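Local structure of CurB (Lyngbya majuscula, 5KP7) at residues I33-Y37 with M72-L77; R83-A87 with L98-K102. The protein is probably an acyl carrier protein that holds acyl groups as thioesters on a covalently attached phosphopantetheine arm. All blocks are in the same frame, centred on the assembly; numbering follows the deposited sequence.

Interaction 1 of 2, residues I33-Y37 with M72-L77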
# COMPACT_ATOMS: atom_id res chain seq x y z
N ILE B 33 -8.62 30.71 14.59
CA ILE B 33 -7.54 29.73 14.80
C ILE B 33 -7.29 28.89 13.54
O ILE B 33 -6.14 28.54 13.25
CB ILE B 33 -7.83 28.80 16.01
CG1 ILE B 33 -7.85 29.62 17.30
CG2 ILE B 33 -6.77 27.71 16.13
CD1 ILE B 33 -8.37 28.86 18.50
N ILE B 34 -8.36 28.57 12.82
CA ILE B 34 -8.25 27.86 11.53
C ILE B 34 -7.53 28.75 10.51
O ILE B 34 -6.68 28.27 9.77
CB ILE B 34 -9.64 27.42 10.98
CG1 ILE B 34 -10.21 26.32 11.87
CG2 ILE B 34 -9.56 26.97 9.52
CD1 ILE B 34 -11.68 26.04 11.63
N LYS B 35 -7.84 30.04 10.50
CA LYS B 35 -7.15 30.98 9.59
C LYS B 35 -5.66 31.09 9.89
O LYS B 35 -4.85 31.19 8.97
CB LYS B 35 -7.79 32.36 9.63
CG LYS B 35 -9.14 32.41 8.93
CD LYS B 35 -9.84 33.73 9.24
CE LYS B 35 -11.10 33.91 8.43
NZ LYS B 35 -11.60 35.30 8.57
N LYS B 36 -5.30 31.05 11.17
CA LYS B 36 -3.90 31.17 11.58
C LYS B 36 -3.04 30.03 11.06
O LYS B 36 -1.99 30.27 10.45
CB LYS B 36 -3.79 31.23 13.11
CG LYS B 36 -2.38 31.55 13.60
CD LYS B 36 -1.96 30.69 14.78
CE LYS B 36 -2.70 31.07 16.05
NZ LYS B 36 -2.56 30.01 17.08
N TYR B 37 -3.47 28.79 11.30
CA TYR B 37 -2.68 27.63 10.86
C TYR B 37 -2.73 27.44 9.35
O TYR B 37 -1.74 27.00 8.76
CB TYR B 37 -3.09 26.37 11.62
CG TYR B 37 -2.78 26.42 13.09
CD1 TYR B 37 -1.46 26.50 13.55
CD2 TYR B 37 -3.80 26.38 14.04
CE1 TYR B 37 -1.17 26.56 14.91
CE2 TYR B 37 -3.51 26.43 15.40
CZ TYR B 37 -2.21 26.52 15.83
OH TYR B 37 -1.95 26.57 17.18
N MET B 72 -3.47 20.56 13.95
CA MET B 72 -2.97 21.76 14.66
C MET B 72 -4.07 22.45 15.46
O MET B 72 -3.86 22.84 16.63
CB MET B 72 -2.34 22.74 13.67
CG MET B 72 -1.05 22.23 13.05
SD MET B 72 -0.65 23.12 11.53
CE MET B 72 0.59 24.26 12.12
N VAL B 73 -5.25 22.60 14.86
CA VAL B 73 -6.39 23.20 15.55
C VAL B 73 -6.83 22.33 16.74
O VAL B 73 -7.11 22.85 17.83
CB VAL B 73 -7.60 23.46 14.63
CG1 VAL B 73 -8.79 24.01 15.41
CG2 VAL B 73 -7.24 24.41 13.50
N MET B 74 -6.88 21.01 16.54
CA MET B 74 -7.22 20.06 17.62
C MET B 74 -6.29 20.22 18.81
O MET B 74 -6.75 20.34 19.96
CB MET B 74 -7.16 18.60 17.13
CG MET B 74 -8.31 18.21 16.23
SD MET B 74 -8.07 16.53 15.56
CE MET B 74 -8.59 15.55 16.97
N GLU B 75 -4.98 20.29 18.51
CA GLU B 75 -3.95 20.44 19.54
C GLU B 75 -4.01 21.81 20.26
O GLU B 75 -3.88 21.87 21.48
CB GLU B 75 -2.56 20.25 18.92
CG GLU B 75 -1.44 20.16 19.95
CD GLU B 75 -0.06 20.17 19.33
OE1 GLU B 75 0.10 19.65 18.21
OE2 GLU B 75 0.88 20.68 19.99
N ASP B 76 -4.22 22.88 19.50
CA ASP B 76 -4.43 24.25 20.05
C ASP B 76 -5.59 24.26 21.06
O ASP B 76 -5.48 24.89 22.12
CB ASP B 76 -4.68 25.23 18.88
CG ASP B 76 -4.83 26.68 19.32
OD1 ASP B 76 -5.75 27.00 20.10
OD2 ASP B 76 -4.07 27.53 18.81
N LEU B 77 -6.68 23.56 20.73
CA LEU B 77 -7.88 23.49 21.55
C LEU B 77 -7.87 22.36 22.58
O LEU B 77 -8.87 22.18 23.29
CB LEU B 77 -9.13 23.36 20.67
CG LEU B 77 -9.39 24.46 19.64
CD1 LEU B 77 -10.55 24.08 18.73
CD2 LEU B 77 -9.64 25.80 20.33

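Interaction 2 of 2, residues R83-A87 with L98-K102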
# COMPACT_ATOMS: atom_id res chain seq x y z
N ARG B 83 -9.75 11.99 15.11
CA ARG B 83 -9.60 12.94 14.01
C ARG B 83 -10.72 12.88 12.99
O ARG B 83 -11.10 13.90 12.40
CB ARG B 83 -8.25 12.73 13.30
CG ARG B 83 -7.03 12.88 14.18
CD ARG B 83 -5.80 12.22 13.57
NE ARG B 83 -4.67 12.26 14.48
CZ ARG B 83 -4.45 11.44 15.51
NH1 ARG B 83 -3.38 11.61 16.25
NH2 ARG B 83 -5.29 10.46 15.84
N ILE B 84 -11.29 11.70 12.78
CA ILE B 84 -12.37 11.57 11.81
C ILE B 84 -13.62 12.37 12.19
O ILE B 84 -14.44 12.63 11.33
CB ILE B 84 -12.78 10.09 11.55
CG1 ILE B 84 -13.31 9.40 12.81
CG2 ILE B 84 -11.61 9.34 10.96
CD1 ILE B 84 -14.00 8.10 12.49
N GLU B 85 -13.75 12.75 13.46
CA GLU B 85 -14.92 13.55 13.87
C GLU B 85 -14.88 14.98 13.29
O GLU B 85 -15.90 15.68 13.32
CB GLU B 85 -15.07 13.54 15.40
CG GLU B 85 -15.39 12.14 15.89
CD GLU B 85 -15.72 12.00 17.35
OE1 GLU B 85 -15.97 13.01 18.03
OE2 GLU B 85 -15.77 10.84 17.80
N LEU B 86 -13.74 15.39 12.75
CA LEU B 86 -13.60 16.69 12.09
C LEU B 86 -13.67 16.62 10.57
O LEU B 86 -13.43 17.63 9.91
CB LEU B 86 -12.30 17.38 12.54
CG LEU B 86 -12.19 17.84 14.00
CD1 LEU B 86 -13.44 18.61 14.44
CD2 LEU B 86 -11.93 16.71 14.98
N ALA B 87 -13.98 15.43 10.02
CA ALA B 87 -14.10 15.24 8.59
C ALA B 87 -15.42 15.78 8.07
O ALA B 87 -16.38 15.97 8.83
CB ALA B 87 -14.01 13.74 8.25
N LEU B 98 -17.94 22.44 13.20
CA LEU B 98 -17.63 21.10 13.71
C LEU B 98 -16.86 21.18 15.00
O LEU B 98 -17.22 20.53 15.97
CB LEU B 98 -16.83 20.26 12.69
CG LEU B 98 -17.69 19.45 11.73
CD1 LEU B 98 -16.78 18.82 10.67
CD2 LEU B 98 -18.50 18.39 12.47
N PHE B 99 -15.79 21.98 15.02
CA PHE B 99 -14.99 22.17 16.24
C PHE B 99 -15.81 22.74 17.39
O PHE B 99 -15.75 22.23 18.51
CB PHE B 99 -13.79 23.06 15.96
CG PHE B 99 -12.60 22.33 15.39
CD1 PHE B 99 -11.81 21.53 16.20
CD2 PHE B 99 -12.23 22.49 14.06
CE1 PHE B 99 -10.70 20.86 15.68
CE2 PHE B 99 -11.12 21.84 13.53
CZ PHE B 99 -10.34 21.03 14.36
N ALA B 100 -16.60 23.77 17.10
CA ALA B 100 -17.46 24.41 18.12
C ALA B 100 -18.41 23.43 18.79
O ALA B 100 -18.58 23.47 20.01
CB ALA B 100 -18.24 25.57 17.50
N ALA B 101 -19.00 22.53 18.00
CA ALA B 101 -19.91 21.51 18.53
C ALA B 101 -19.24 20.50 19.48
O ALA B 101 -19.93 19.92 20.33
CB ALA B 101 -20.60 20.77 17.39
N LYS B 102 -17.93 20.27 19.34
CA LYS B 102 -17.20 19.31 20.19
C LYS B 102 -16.77 19.87 21.53
O LYS B 102 -16.62 19.11 22.48
CB LYS B 102 -15.98 18.74 19.44
CG LYS B 102 -16.32 18.06 18.12
CD LYS B 102 -17.27 16.87 18.28
CE LYS B 102 -17.55 16.21 16.94
NZ LYS B 102 -18.15 14.86 17.12

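Interaction 1 of 2, residues I33-Y37 with M72-L77
The ring of Y37 is sandwiched between two aliphatic groups, one from each helix. M72 of helix 63-76 lays its CB over the centre of one face, 3.8 Å from the centroid of the Y37 ring in a CH-pi contact, while K36 CD covers the opposite face. The M72 chain then bends at chi3, which brings its methyl CE to 3.4 Å from Y37 CD1; the sulfur stands oblique to the ring, a Met-aromatic contact. D76 OD2 lies at the ring edge, near its plane, and accepts a hydrogen bond from Y37 OH (2.8 Å) through its anti lone pair, with ring and carboxylate planes 78° apart. CG of D76 is anti to the backbone N (chi1 -177°), which carries the carboxylate across to helix 27-41. There K36 NZ forms a longer salt bridge with the same OD2 (3.4 Å). Next to this polar group, V73 CG2 packs on I34 CG1 (3.9 Å), and I33 CD1 meets L77 CD2 (3.8 Å). The contact joins two helices of the carrier-protein bundle, whose short segments cross at 127° with axes 10.0 Å apart. OD2 thus serves phenol and ammonium alike, and the lysine probably favours the ionised carboxylate.

Interaction 2 of 2, residues R83-A87 with L98-K102
L86 and F99 make the central apolar contact, in which a leucine branch settles on an aromatic face. L86 CD1 lies 3.7 Å from the centroid of the F99 ring, only 8° off its normal, a CH-pi contact with the methyl over the ring centre; L86 CG lies over the same face, nearest F99 CZ (3.7 Å). Beside this pair, L98 sends its two methyls to the backbone of the 83-87 turn: CD1 rests 3.4 Å from A87 O and 3.6 Å from L86 O, while CD2 approaches E85 O. At the outer margin K102 NZ donates to E85 OE1 (3.0 Å), a salt-bridged hydrogen bond that meets the oxygen from above the carboxylate plane, 48° out of it. The lysine chain, bent at chi2 (-60°), is poorly ordered, so this bridge is probably mobile. Farther out, V73 and M74 of helix 63-76, with L77 and L79, also touch F99, whereas I70 packs on L86. Cutting F99 back to an alanine is likely to leave the L86 methyl without its aromatic face and open a gap beside V73 and M74. The backbone bonds L86 N to R83 O and A87 N to I84 O close the 3-10 turn from which L86 projects. This 3-10 segment occupies the place of the short third helix of the acyl carrier protein bundle, packed against the last helix.

How the interactions relate
Interactions 1 and 2 follow one another in series along the chain, the first closing before the second opens, and their centres lie 12 Å apart. The first joins helix 27-41 to the end of helix 63-76; the second sets the 83-87 turn against helix 92-102. F99 is their meeting point, with V73 CG1 3.5 Å from F99 CZ, and M74 SD also reaches L86 CD2. Helix 63-76 is packed by helix 27-41 in interaction 1 and by F99 and L86 of interaction 2. Its beginning bears S63, the covalent attachment point of phosphopantetheine, and R66, which binds that group, so a shared apolar core connects the helix carrying the prosthetic arm with the rest of the bundle.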